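Local structure of epsin-3 (Saccharomyces cerevisiae, 3ONK) at residues R43-I48 and E83-D88; M51-F56 and I93-I98; A70-D75 and R117-A122; D87-S92 and E125-D130. The protein helps recruit clathrin to the Golgi network and endosomes and binds phosphatidylinositol-3,5-bisphosphate-rich membranes, this chain being its ENTH domain. One frame throughout, in Å; residues are numbered along the deposited sequence.

Interaction 1 (R43-I48 and E83-D88); sequences REREEI and ERFIDD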
loop_
_atom_site.group_PDB
_atom_site.type_symbol
_atom_site.label_atom_id
_atom_site.label_comp_id
_atom_site.label_asym_id
_atom_site.label_seq_id
_atom_site.Cartn_x
_atom_site.Cartn_y
_atom_site.Cartn_z
ATOM N N ARG A 43 -2.401 18.079 -1.849
ATOM C CA ARG A 43 -3.797 17.641 -1.846
ATOM C C ARG A 43 -3.937 16.155 -2.172
ATOM O O ARG A 43 -4.496 15.383 -1.398
ATOM C CB ARG A 43 -4.624 18.464 -2.839
ATOM N N GLU A 44 -3.433 15.751 -3.327
ATOM C CA GLU A 44 -3.552 14.353 -3.719
ATOM C C GLU A 44 -2.731 13.379 -2.858
ATOM O O GLU A 44 -3.077 12.205 -2.750
ATOM C CB GLU A 44 -3.274 14.195 -5.216
ATOM C CG GLU A 44 -4.465 14.642 -6.045
ATOM C CD GLU A 44 -4.205 14.660 -7.533
ATOM O OE1 GLU A 44 -3.035 14.550 -7.944
ATOM O OE2 GLU A 44 -5.181 14.784 -8.292
ATOM N N ARG A 45 -1.655 13.860 -2.241
ATOM C CA ARG A 45 -0.883 13.021 -1.340
ATOM C C ARG A 45 -1.778 12.645 -0.150
ATOM O O ARG A 45 -1.885 11.477 0.215
ATOM C CB ARG A 45 0.414 13.729 -0.890
ATOM C CG ARG A 45 1.269 12.941 0.122
ATOM C CD ARG A 45 2.430 13.793 0.685
ATOM N NE ARG A 45 2.984 14.572 -0.398
ATOM C CZ ARG A 45 3.178 15.879 -0.392
ATOM N NH1 ARG A 45 2.932 16.606 0.685
ATOM N NH2 ARG A 45 3.657 16.450 -1.489
ATOM N N GLU A 46 -2.446 13.633 0.437
ATOM C CA GLU A 46 -3.354 13.368 1.555
ATOM C C GLU A 46 -4.559 12.523 1.138
ATOM O O GLU A 46 -5.000 11.653 1.890
ATOM C CB GLU A 46 -3.815 14.678 2.212
ATOM C CG GLU A 46 -3.431 14.797 3.691
ATOM C CD GLU A 46 -3.273 16.241 4.161
ATOM O OE1 GLU A 46 -3.423 17.160 3.322
ATOM O OE2 GLU A 46 -2.997 16.459 5.365
ATOM N N GLU A 47 -5.087 12.762 -0.061
ATOM C CA GLU A 47 -6.198 11.937 -0.567
ATOM C C GLU A 47 -5.817 10.475 -0.636
ATOM O O GLU A 47 -6.583 9.599 -0.229
ATOM C CB GLU A 47 -6.642 12.397 -1.955
ATOM C CG GLU A 47 -7.312 13.741 -1.956
ATOM C CD GLU A 47 -7.709 14.200 -3.339
ATOM O OE1 GLU A 47 -8.062 15.385 -3.462
ATOM O OE2 GLU A 47 -7.666 13.397 -4.303
ATOM N N ILE A 48 -4.621 10.224 -1.154
ATOM C CA ILE A 48 -4.104 8.868 -1.341
ATOM C C ILE A 48 -3.913 8.200 0.006
ATOM O O ILE A 48 -4.270 7.044 0.195
ATOM C CB ILE A 48 -2.733 8.893 -2.078
ATOM C CG1 ILE A 48 -2.881 9.471 -3.490
ATOM C CG2 ILE A 48 -2.125 7.520 -2.149
ATOM C CD1 ILE A 48 -1.555 9.829 -4.122
ATOM N N GLU A 83 9.217 11.750 -1.693
ATOM C CA GLU A 83 9.885 11.584 -0.403
ATOM C C GLU A 83 8.964 12.005 0.746
ATOM O O GLU A 83 8.992 11.423 1.839
ATOM C CB GLU A 83 11.145 12.441 -0.378
ATOM C CG GLU A 83 12.160 12.016 0.631
ATOM C CD GLU A 83 12.888 10.780 0.191
ATOM O OE1 GLU A 83 13.528 10.834 -0.886
ATOM O OE2 GLU A 83 12.818 9.767 0.928
ATOM N N ARG A 84 8.157 13.033 0.494
ATOM C CA ARG A 84 7.225 13.548 1.493
ATOM C C ARG A 84 6.162 12.508 1.844
ATOM O O ARG A 84 5.628 12.501 2.955
ATOM C CB ARG A 84 6.581 14.850 1.005
ATOM C CG ARG A 84 7.517 16.080 1.102
ATOM C CD ARG A 84 7.103 17.230 0.165
ATOM N NE ARG A 84 7.567 18.555 0.611
ATOM C CZ ARG A 84 8.844 18.947 0.680
ATOM N NH1 ARG A 84 9.831 18.123 0.347
ATOM N NH2 ARG A 84 9.140 20.172 1.098
ATOM N N PHE A 85 5.855 11.633 0.892
ATOM C CA PHE A 85 4.864 10.580 1.118
ATOM C C PHE A 85 5.368 9.507 2.085
ATOM O O PHE A 85 4.582 8.925 2.841
ATOM C CB PHE A 85 4.465 9.936 -0.213
ATOM C CG PHE A 85 3.510 8.789 -0.062
ATOM C CD1 PHE A 85 3.974 7.483 -0.046
ATOM C CD2 PHE A 85 2.152 9.017 0.102
ATOM C CE1 PHE A 85 3.093 6.427 0.095
ATOM C CE2 PHE A 85 1.278 7.967 0.258
ATOM C CZ PHE A 85 1.742 6.673 0.241
ATOM N N ILE A 86 6.675 9.215 2.031
ATOM C CA ILE A 86 7.316 8.306 2.988
ATOM C C ILE A 86 7.286 8.945 4.378
ATOM O O ILE A 86 7.006 8.279 5.374
ATOM C CB ILE A 86 8.822 8.050 2.641
ATOM C CG1 ILE A 86 9.019 7.682 1.167
ATOM C CG2 ILE A 86 9.443 7.027 3.587
ATOM C CD1 ILE A 86 8.153 6.553 0.707
ATOM N N ASP A 87 7.605 10.238 4.438
ATOM C CA ASP A 87 7.499 10.992 5.681
ATOM C C ASP A 87 6.082 10.829 6.239
ATOM O O ASP A 87 5.906 10.437 7.396
ATOM C CB ASP A 87 7.819 12.481 5.459
ATOM C CG ASP A 87 9.302 12.737 5.192
ATOM O OD1 ASP A 87 9.655 13.872 4.807
ATOM O OD2 ASP A 87 10.121 11.815 5.366
ATOM N N ASP A 88 5.076 11.114 5.414
ATOM C CA ASP A 88 3.670 10.952 5.825
ATOM C C ASP A 88 3.384 9.545 6.342
ATOM O O ASP A 88 2.849 9.376 7.433
ATOM C CB ASP A 88 2.740 11.226 4.650
ATOM C CG ASP A 88 2.719 12.687 4.245
ATOM O OD1 ASP A 88 3.365 13.523 4.915
ATOM O OD2 ASP A 88 2.036 12.998 3.254
#
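In the all-helical ENTH domain, Arg-45 of helix 42-57 lies across Arg-84 and Phe-85 of helix 83-90. The two short helical segments run in broadly the same direction, at 40°, with their axes 10.8 Å apart. That spacing is bridged mainly by the long side chain of Arg-45. Its CG stands anti to the backbone N (chi1 177°), which sends the chain across to the other helix, and a bend at chi3 then turns the guanidinium over Arg-84. There CB of Arg-84 sits over the centre of one guanidinium face, 3.8 Å from Arg-45 CZ. The two guanidinium planes are 67° apart, and the rest of the Arg-84 chain leads away. NE of Arg-45 is held by a hydrogen bond to the carbonyl of Thr-39. The carboxylate of Asp-88 lies close to the aliphatic part of Arg-45, but its exact placement is doubtful and no salt bridge forms. With an alanine here, the Thr-39 carbonyl would probably lose this donor, and this side of Arg-84 and Phe-85 would be uncovered. Deeper in, Phe-85 also packs on Leu-74 and Leu-77 of helix 64-80. Its ring meets Arg-45 CG at the edge, with CD2 4.0 Å from that atom. One turn further on, CG2 of Ile-48 approaches CE2 of Phe-85 to 4.2 Å.

Interaction 2 (M51-F56 and I93-I98); sequences MIFRRF and INLIRI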
loop_
_atom_site.group_PDB
_atom_site.type_symbol
_atom_site.label_atom_id
_atom_site.label_comp_id
_atom_site.label_asym_id
_atom_site.label_seq_id
_atom_site.Cartn_x
_atom_site.Cartn_y
_atom_site.Cartn_z
ATOM N N MET A 51 -7.246 7.166 1.779
ATOM C CA MET A 51 -7.811 6.035 1.068
ATOM C C MET A 51 -7.073 4.724 1.356
ATOM O O MET A 51 -7.703 3.681 1.554
ATOM C CB MET A 51 -7.811 6.323 -0.435
ATOM C CG MET A 51 -8.711 7.482 -0.864
ATOM S SD MET A 51 -10.468 7.196 -0.566
ATOM C CE MET A 51 -10.625 5.483 -1.034
ATOM N N ILE A 52 -5.742 4.773 1.377
ATOM C CA ILE A 52 -4.959 3.552 1.540
ATOM C C ILE A 52 -5.131 2.937 2.918
ATOM O O ILE A 52 -5.242 1.723 3.045
ATOM C CB ILE A 52 -3.452 3.759 1.294
ATOM C CG1 ILE A 52 -3.161 3.905 -0.199
ATOM C CG2 ILE A 52 -2.670 2.551 1.816
ATOM C CD1 ILE A 52 -1.674 3.733 -0.552
ATOM N N PHE A 53 -5.152 3.771 3.953
ATOM C CA PHE A 53 -5.217 3.240 5.311
ATOM C C PHE A 53 -6.646 2.909 5.746
ATOM O O PHE A 53 -6.848 2.068 6.619
ATOM C CB PHE A 53 -4.526 4.168 6.304
ATOM C CG PHE A 53 -3.050 4.329 6.052
ATOM C CD1 PHE A 53 -2.228 3.217 5.951
ATOM C CD2 PHE A 53 -2.484 5.584 5.933
ATOM C CE1 PHE A 53 -0.862 3.350 5.725
ATOM C CE2 PHE A 53 -1.109 5.730 5.700
ATOM C CZ PHE A 53 -0.304 4.609 5.593
ATOM N N ARG A 54 -7.634 3.556 5.130
ATOM C CA ARG A 54 -9.029 3.194 5.367
ATOM C C ARG A 54 -9.155 1.692 5.297
ATOM O O ARG A 54 -9.900 1.081 6.051
ATOM C CB ARG A 54 -9.958 3.838 4.339
ATOM C CG ARG A 54 -10.081 5.339 4.517
ATOM C CD ARG A 54 -11.156 5.956 3.645
ATOM N NE ARG A 54 -11.205 7.399 3.861
ATOM C CZ ARG A 54 -11.865 7.981 4.856
ATOM N NH1 ARG A 54 -12.547 7.242 5.727
ATOM N NH2 ARG A 54 -11.848 9.302 4.980
ATOM N N ARG A 55 -8.401 1.100 4.382
ATOM C CA ARG A 55 -8.444 -0.337 4.170
ATOM C C ARG A 55 -7.966 -1.127 5.400
ATOM O O ARG A 55 -8.615 -2.093 5.812
ATOM C CB ARG A 55 -7.638 -0.700 2.918
ATOM C CG ARG A 55 -8.507 -1.009 1.697
ATOM C CD ARG A 55 -9.480 0.132 1.375
ATOM N NE ARG A 55 -9.028 0.951 0.247
ATOM C CZ ARG A 55 -9.506 2.159 -0.053
ATOM N NH1 ARG A 55 -10.462 2.714 0.697
ATOM N NH2 ARG A 55 -9.014 2.817 -1.101
ATOM N N PHE A 56 -6.852 -0.695 5.992
ATOM C CA PHE A 56 -6.247 -1.391 7.127
ATOM C C PHE A 56 -7.144 -1.428 8.340
ATOM O O PHE A 56 -7.030 -2.319 9.187
ATOM C CB PHE A 56 -4.922 -0.736 7.524
ATOM C CG PHE A 56 -3.922 -0.695 6.421
ATOM C CD1 PHE A 56 -4.175 -1.340 5.221
ATOM C CD2 PHE A 56 -2.728 -0.020 6.572
ATOM C CE1 PHE A 56 -3.255 -1.307 4.193
ATOM C CE2 PHE A 56 -1.809 0.019 5.546
ATOM C CZ PHE A 56 -2.069 -0.628 4.359
ATOM N N ILE A 93 3.071 4.234 11.096
ATOM C CA ILE A 93 3.671 2.905 11.280
ATOM C C ILE A 93 2.850 2.090 12.274
ATOM O O ILE A 93 2.637 0.891 12.098
ATOM C CB ILE A 93 5.123 2.983 11.821
ATOM C CG1 ILE A 93 6.065 3.607 10.796
ATOM C CG2 ILE A 93 5.648 1.589 12.117
ATOM C CD1 ILE A 93 6.409 2.658 9.641
ATOM N N ASN A 94 2.400 2.766 13.323
ATOM C CA ASN A 94 1.540 2.192 14.357
ATOM C C ASN A 94 0.357 1.411 13.786
ATOM O O ASN A 94 0.130 0.252 14.122
ATOM C CB ASN A 94 1.029 3.332 15.262
ATOM C CG ASN A 94 1.019 4.706 14.542
ATOM O OD1 ASN A 94 2.037 5.424 14.514
ATOM N ND2 ASN A 94 -0.129 5.060 13.949
ATOM N N LEU A 95 -0.392 2.081 12.921
ATOM C CA LEU A 95 -1.577 1.529 12.284
ATOM C C LEU A 95 -1.201 0.369 11.356
ATOM O O LEU A 95 -1.923 -0.618 11.261
ATOM C CB LEU A 95 -2.282 2.641 11.498
ATOM C CG LEU A 95 -3.753 2.574 11.058
ATOM C CD1 LEU A 95 -3.871 3.014 9.608
ATOM C CD2 LEU A 95 -4.389 1.199 11.253
ATOM N N ILE A 96 -0.071 0.497 10.672
ATOM C CA ILE A 96 0.369 -0.530 9.739
ATOM C C ILE A 96 0.716 -1.804 10.502
ATOM O O ILE A 96 0.388 -2.921 10.059
ATOM C CB ILE A 96 1.579 -0.036 8.923
ATOM C CG1 ILE A 96 1.216 1.244 8.162
ATOM C CG2 ILE A 96 2.095 -1.117 7.985
ATOM C CD1 ILE A 96 2.372 1.850 7.399
ATOM N N ARG A 97 1.361 -1.613 11.658
ATOM C CA ARG A 97 1.776 -2.697 12.549
ATOM C C ARG A 97 0.623 -3.614 12.929
ATOM O O ARG A 97 0.819 -4.803 13.171
ATOM C CB ARG A 97 2.417 -2.135 13.831
ATOM C CG ARG A 97 3.776 -1.478 13.622
ATOM C CD ARG A 97 4.682 -1.580 14.872
ATOM N NE ARG A 97 5.944 -0.867 14.676
ATOM C CZ ARG A 97 7.069 -1.429 14.244
ATOM N NH1 ARG A 97 8.155 -0.687 14.089
ATOM N NH2 ARG A 97 7.114 -2.730 13.976
ATOM N N ILE A 98 -0.578 -3.057 12.997
ATOM C CA ILE A 98 -1.748 -3.852 13.347
ATOM C C ILE A 98 -1.839 -5.088 12.455
ATOM O O ILE A 98 -2.258 -6.148 12.909
ATOM C CB ILE A 98 -3.062 -3.025 13.235
ATOM C CG1 ILE A 98 -4.226 -3.760 13.896
ATOM C CG2 ILE A 98 -3.422 -2.745 11.784
ATOM C CD1 ILE A 98 -5.584 -3.135 13.588
#
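Phe-53 and Phe-56 of helix 42-57 meet Leu-95 and Ile-96 of the short helix 93-97 in a wholly apolar contact. CD1 of Leu-95 comes to 3.6 Å from Phe-53 CB and lies obliquely to the ring. Ile-96 reaches the outer part of the same ring, with CG1 3.8 Å from Phe-53 CE1. The same CG1 meets the edge of the other ring, 4.2 Å from Phe-56 CE2, and the two side chains run alongside each other. The other branch of Leu-95, CD2, touches Phe-56 CB at 4.2 Å. With CG anti to the carbonyl carbon (chi1 -63° and -58°), both rings leave the helix in broadly the same direction. CD2 of Phe-56 lies in plane at the edge of the Phe-53 ring. Cutting the Phe-53 ring back to an alanine is likely to leave a gap between helix 93-97 and Leu-74, where Ile-96 CG1 loses a partner. The segment axes are 10.3 Å apart and inclined at 38°. Behind the rings stands helix 64-80, where Phe-53 packs on Leu-74 and Phe-56 on Ala-70. On the other flank of helix 93-97, Ile-96 rests on Val-120 and Leu-127 of helix 113-127.

Interaction 3 (A70-D75 and R117-A122); sequences ALQLLD and RTRVKA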
loop_
_atom_site.group_PDB
_atom_site.type_symbol
_atom_site.label_atom_id
_atom_site.label_comp_id
_atom_site.label_asym_id
_atom_site.label_seq_id
_atom_site.Cartn_x
_atom_site.Cartn_y
_atom_site.Cartn_z
ATOM N N ALA A 70 -3.775 -2.953 -1.051
ATOM C CA ALA A 70 -3.310 -1.714 -0.421
ATOM C C ALA A 70 -1.834 -1.789 -0.014
ATOM O O ALA A 70 -1.100 -0.786 -0.082
ATOM C CB ALA A 70 -4.167 -1.385 0.780
ATOM N N LEU A 71 -1.396 -2.972 0.415
ATOM C CA LEU A 71 0.016 -3.179 0.754
ATOM C C LEU A 71 0.903 -3.094 -0.479
ATOM O O LEU A 71 1.915 -2.390 -0.470
ATOM C CB LEU A 71 0.240 -4.527 1.460
ATOM C CG LEU A 71 -0.359 -4.699 2.870
ATOM C CD1 LEU A 71 -0.086 -6.122 3.365
ATOM C CD2 LEU A 71 0.195 -3.668 3.850
ATOM N N GLN A 72 0.525 -3.829 -1.525
ATOM C CA GLN A 72 1.215 -3.770 -2.805
ATOM C C GLN A 72 1.355 -2.340 -3.301
ATOM O O GLN A 72 2.418 -1.949 -3.752
ATOM C CB GLN A 72 0.470 -4.579 -3.871
ATOM C CG GLN A 72 0.564 -6.077 -3.729
ATOM C CD GLN A 72 -0.229 -6.797 -4.800
ATOM O OE1 GLN A 72 -1.459 -6.693 -4.852
ATOM N NE2 GLN A 72 0.474 -7.536 -5.666
ATOM N N LEU A 73 0.268 -1.572 -3.252
ATOM C CA LEU A 73 0.307 -0.171 -3.686
ATOM C C LEU A 73 1.290 0.652 -2.857
ATOM O O LEU A 73 2.056 1.455 -3.387
ATOM C CB LEU A 73 -1.082 0.465 -3.578
ATOM C CG LEU A 73 -1.211 1.935 -3.984
ATOM C CD1 LEU A 73 -0.638 2.215 -5.379
ATOM C CD2 LEU A 73 -2.679 2.375 -3.916
ATOM N N LEU A 74 1.250 0.445 -1.547
ATOM C CA LEU A 74 2.047 1.225 -0.621
ATOM C C LEU A 74 3.523 0.880 -0.800
ATOM O O LEU A 74 4.398 1.738 -0.670
ATOM C CB LEU A 74 1.564 0.948 0.807
ATOM C CG LEU A 74 1.769 1.909 1.980
ATOM C CD1 LEU A 74 1.361 3.354 1.693
ATOM C CD2 LEU A 74 1.001 1.367 3.192
ATOM N N ASP A 75 3.803 -0.373 -1.137
ATOM C CA ASP A 75 5.170 -0.752 -1.452
ATOM C C ASP A 75 5.659 0.017 -2.679
ATOM O O ASP A 75 6.746 0.596 -2.694
ATOM C CB ASP A 75 5.262 -2.256 -1.721
ATOM C CG ASP A 75 6.692 -2.717 -1.923
ATOM O OD1 ASP A 75 7.460 -2.694 -0.944
ATOM O OD2 ASP A 75 7.059 -3.065 -3.068
ATOM N N ARG A 117 0.753 -10.767 6.241
ATOM C CA ARG A 117 1.736 -10.602 7.323
ATOM C C ARG A 117 3.150 -10.465 6.786
ATOM O O ARG A 117 3.897 -9.603 7.229
ATOM C CB ARG A 117 1.687 -11.764 8.322
ATOM C CG ARG A 117 0.346 -11.974 8.990
ATOM C CD ARG A 117 0.489 -12.882 10.221
ATOM N NE ARG A 117 0.891 -14.240 9.863
ATOM C CZ ARG A 117 0.036 -15.177 9.471
ATOM N NH1 ARG A 117 -1.257 -14.910 9.396
ATOM N NH2 ARG A 117 0.470 -16.384 9.163
ATOM N N THR A 118 3.508 -11.332 5.839
ATOM C CA THR A 118 4.818 -11.285 5.191
ATOM C C THR A 118 5.026 -10.005 4.369
ATOM O O THR A 118 6.133 -9.460 4.344
ATOM C CB THR A 118 5.078 -12.535 4.312
ATOM O OG1 THR A 118 4.219 -12.519 3.168
ATOM C CG2 THR A 118 4.817 -13.810 5.105
ATOM N N ARG A 119 3.976 -9.512 3.709
ATOM C CA ARG A 119 4.083 -8.228 3.009
ATOM C C ARG A 119 4.251 -7.095 4.007
ATOM O O ARG A 119 5.029 -6.170 3.793
ATOM C CB ARG A 119 2.837 -7.930 2.167
ATOM C CG ARG A 119 2.620 -8.840 0.983
ATOM C CD ARG A 119 3.850 -8.923 0.117
ATOM N NE ARG A 119 4.075 -7.723 -0.687
ATOM C CZ ARG A 119 3.708 -7.578 -1.962
ATOM N NH1 ARG A 119 3.976 -6.447 -2.604
ATOM N NH2 ARG A 119 3.080 -8.555 -2.595
ATOM N N VAL A 120 3.485 -7.141 5.089
ATOM C CA VAL A 120 3.513 -6.041 6.042
ATOM C C VAL A 120 4.844 -5.987 6.783
ATOM O O VAL A 120 5.395 -4.913 6.996
ATOM C CB VAL A 120 2.343 -6.085 7.029
ATOM C CG1 VAL A 120 2.723 -6.877 8.255
ATOM C CG2 VAL A 120 1.976 -4.675 7.433
ATOM N N LYS A 121 5.368 -7.145 7.160
ATOM C CA LYS A 121 6.704 -7.203 7.750
ATOM C C LYS A 121 7.780 -6.628 6.818
ATOM O O LYS A 121 8.678 -5.911 7.263
ATOM C CB LYS A 121 7.053 -8.635 8.170
ATOM C CG LYS A 121 6.225 -9.149 9.355
ATOM C CD LYS A 121 6.704 -10.524 9.796
ATOM C CE LYS A 121 5.577 -11.344 10.431
ATOM N NZ LYS A 121 5.158 -12.486 9.546
ATOM N N ALA A 122 7.682 -6.929 5.527
ATOM C CA ALA A 122 8.657 -6.409 4.563
ATOM C C ALA A 122 8.539 -4.887 4.417
ATOM O O ALA A 122 9.537 -4.167 4.426
ATOM C CB ALA A 122 8.498 -7.095 3.210
#
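Segments 70-75 and 117-122 are helical and run nearly alongside each other, at 23°, with axes 10.1 Å apart; Leu-71 and Arg-119 have the nearest CA atoms, 6.9 Å from each other. Leu-71 and Val-120 make the buried part of the contact. CD1 of Leu-71 lies 3.6 Å from Arg-119 CB, and its CD2 lies 4.1 Å from Val-120 CG2. The Leu-71 and Arg-119 side chains pass each other head to tail. Arg-119 then curls, bent at chi2 and again at chi3 (-74°), and this brings its guanidinium to Gln-72. The methylene CG of Gln-72 approaches obliquely, 3.6 Å from Arg-119 NH1. The Gln-72 amide stands almost perpendicular to the guanidinium, at 88°, and no hydrogen bond joins them. Instead NH2 of Arg-119 is bonded to the hydroxyl OH of Tyr-68, one turn earlier on the same helix as Gln-72. Asp-75 brings its CB to the guanidinium edge. Its OD2 stays 4.6 Å from Arg-119 NH1, too long for a salt bridge, and is paired with Lys-79. Any pull between the two charges is therefore likely to be modest. The contact joins helices 64-80 and 113-127 in the middle of the ENTH domain. Helix 42-57 packs against helix 64-80 through Phe-56, which touches Leu-71, while Leu-99 in the loop after helix 93-97 lies against both Leu-71 and Val-120.

Interaction 4 (D87-S92 and E125-D130); sequences DDTRNS and ELLSDD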
loop_
_atom_site.group_PDB
_atom_site.type_symbol
_atom_site.label_atom_id
_atom_site.label_comp_id
_atom_site.label_asym_id
_atom_site.label_seq_id
_atom_site.Cartn_x
_atom_site.Cartn_y
_atom_site.Cartn_z
ATOM N N ASP A 87 7.605 10.238 4.438
ATOM C CA ASP A 87 7.499 10.992 5.681
ATOM C C ASP A 87 6.082 10.829 6.239
ATOM O O ASP A 87 5.906 10.437 7.396
ATOM C CB ASP A 87 7.819 12.481 5.459
ATOM C CG ASP A 87 9.302 12.737 5.192
ATOM O OD1 ASP A 87 9.655 13.872 4.807
ATOM O OD2 ASP A 87 10.121 11.815 5.366
ATOM N N ASP A 88 5.076 11.114 5.414
ATOM C CA ASP A 88 3.670 10.952 5.825
ATOM C C ASP A 88 3.384 9.545 6.342
ATOM O O ASP A 88 2.849 9.376 7.433
ATOM C CB ASP A 88 2.740 11.226 4.650
ATOM C CG ASP A 88 2.719 12.687 4.245
ATOM O OD1 ASP A 88 3.365 13.523 4.915
ATOM O OD2 ASP A 88 2.036 12.998 3.254
ATOM N N THR A 89 3.766 8.545 5.552
ATOM C CA THR A 89 3.526 7.141 5.885
ATOM C C THR A 89 4.198 6.740 7.197
ATOM O O THR A 89 3.643 5.976 7.977
ATOM C CB THR A 89 4.013 6.201 4.747
ATOM O OG1 THR A 89 3.377 6.554 3.506
ATOM C CG2 THR A 89 3.693 4.750 5.084
ATOM N N ARG A 90 5.401 7.243 7.441
ATOM C CA ARG A 90 6.083 6.949 8.707
ATOM C C ARG A 90 5.274 7.335 9.951
ATOM O O ARG A 90 5.386 6.680 10.992
ATOM C CB ARG A 90 7.490 7.555 8.724
ATOM C CG ARG A 90 8.489 6.676 7.994
ATOM C CD ARG A 90 9.794 7.382 7.694
ATOM N NE ARG A 90 10.811 6.436 7.251
ATOM C CZ ARG A 90 12.081 6.756 7.032
ATOM N NH1 ARG A 90 12.495 8.014 7.187
ATOM N NH2 ARG A 90 12.932 5.822 6.649
ATOM N N ASN A 91 4.453 8.384 9.830
ATOM C CA ASN A 91 3.590 8.837 10.917
ATOM C C ASN A 91 2.449 7.858 11.235
ATOM O O ASN A 91 1.704 8.052 12.194
ATOM C CB ASN A 91 3.023 10.236 10.614
ATOM C CG ASN A 91 4.105 11.310 10.564
ATOM O OD1 ASN A 91 5.171 11.153 11.150
ATOM N ND2 ASN A 91 3.828 12.413 9.863
ATOM N N SER A 92 2.330 6.809 10.425
ATOM C CA SER A 92 1.269 5.816 10.562
ATOM C C SER A 92 1.793 4.390 10.740
ATOM O O SER A 92 1.039 3.443 10.531
ATOM C CB SER A 92 0.372 5.831 9.323
ATOM O OG SER A 92 -0.294 7.065 9.155
ATOM N N GLU A 125 9.938 -3.139 7.523
ATOM C CA GLU A 125 11.386 -3.175 7.446
ATOM C C GLU A 125 11.838 -2.098 6.461
ATOM O O GLU A 125 12.744 -1.327 6.764
ATOM C CB GLU A 125 11.855 -4.552 6.996
ATOM C CG GLU A 125 13.313 -4.808 7.214
ATOM C CD GLU A 125 13.767 -6.082 6.534
ATOM O OE1 GLU A 125 13.172 -6.440 5.492
ATOM O OE2 GLU A 125 14.715 -6.720 7.040
ATOM N N LEU A 126 11.179 -2.029 5.299
ATOM C CA LEU A 126 11.511 -1.018 4.285
ATOM C C LEU A 126 11.354 0.397 4.823
ATOM O O LEU A 126 12.311 1.176 4.836
ATOM C CB LEU A 126 10.666 -1.186 3.014
ATOM C CG LEU A 126 10.954 -0.205 1.859
ATOM C CD1 LEU A 126 12.397 -0.345 1.359
ATOM C CD2 LEU A 126 9.956 -0.351 0.696
ATOM N N LEU A 127 10.148 0.712 5.293
ATOM C CA LEU A 127 9.813 2.064 5.739
ATOM C C LEU A 127 10.769 2.620 6.776
ATOM O O LEU A 127 11.035 3.815 6.785
ATOM C CB LEU A 127 8.413 2.100 6.349
ATOM C CG LEU A 127 7.238 2.581 5.512
ATOM C CD1 LEU A 127 6.005 2.421 6.355
ATOM C CD2 LEU A 127 7.386 4.026 5.041
ATOM N N SER A 128 11.253 1.760 7.670
ATOM C CA SER A 128 12.036 2.215 8.818
ATOM C C SER A 128 13.549 2.190 8.580
ATOM O O SER A 128 14.328 2.356 9.507
ATOM C CB SER A 128 11.683 1.391 10.056
ATOM O OG SER A 128 12.207 0.078 9.957
ATOM N N ASP A 129 13.960 2.019 7.332
ATOM C CA ASP A 129 15.383 1.911 7.019
ATOM C C ASP A 129 15.787 2.798 5.839
ATOM O O ASP A 129 15.541 2.452 4.682
ATOM C CB ASP A 129 15.743 0.449 6.728
ATOM C CG ASP A 129 17.227 0.259 6.511
ATOM O OD1 ASP A 129 17.955 1.271 6.552
ATOM O OD2 ASP A 129 17.666 -0.892 6.320
ATOM N N ASP A 130 16.402 3.945 6.131
ATOM C CA ASP A 130 16.830 4.860 5.071
ATOM C C ASP A 130 17.746 4.174 4.038
ATOM O O ASP A 130 17.725 4.515 2.860
ATOM C CB ASP A 130 17.521 6.098 5.658
ATOM C CG ASP A 130 16.526 7.143 6.208
ATOM O OD1 ASP A 130 15.295 6.994 6.062
ATOM O OD2 ASP A 130 16.992 8.133 6.797
#
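Thr-89 and Arg-90 of helix 83-90 meet Leu-127 and Asp-130 where helix 113-127 gives way to helix 130-143. Thr-89 comes first and makes the apolar part. Its CG2 is anti to the backbone N and touches Leu-127 CD1 at 3.5 Å, the two side chains set roughly perpendicular. This leaves OG1 on the side of its own helix, where it bonds the carbonyl of Phe-85. Arg-90 follows and carries the polar part. Its chain is extended from CG to NE, running past Leu-127, with CG 4.1 Å from Leu-127 CD2. The guanidinium then takes hold of the Leu-127 carbonyl side-on. NE lies 2.7 Å from Leu-127 O, and NH2 lies 2.8 Å from that same atom. The oxygen is in the guanidinium plane for both bonds, and the NE donor arrives nearly in line with the C=O bond. NH2 also forms a salt bridge with Asp-130, 2.7 Å from OD1 and fairly straight at 160°. NH1 adds a weak bond to the same OD1. The guanidinium and carboxylate are nearly coplanar, 24° apart. Leu-127 O and Asp-130 OD1 together fix the rotation of the guanidinium. Arg-90 thus ties the last turn of helix 113-127 to the first residue of the next helix. Asp-129 makes the N-cap of that helix through Asn-131 N. Arg-90 also packs on Ile-133 of helix 130-143, and Leu-127 turns inward to Ile-93 of helix 93-97 and to Ile-78 of helix 64-80.

Interactions 2 and 3 lie nearer the middle of the domain, interactions 1 and 4 further out. Interaction 2 is purely apolar and buried. Interaction 3 is mixed, with a leucine core and an arginine at its border. Interactions 1 and 4 each centre on an arginine, but only in interaction 4 does it form hydrogen bonds and a salt bridge across the contact. Helix 42-57 serves interactions 1 and 2, helix 83-90 serves 1 and 4, and helix 113-127 serves 3 and 4. The contacts merge inside: Ile-86 CG2 lies 3.9 Å from Leu-127 CD2, joining 1 and 4, and Ile-52 CD1 lies 3.8 Å from Leu-73 CD2, joining 2 and 3.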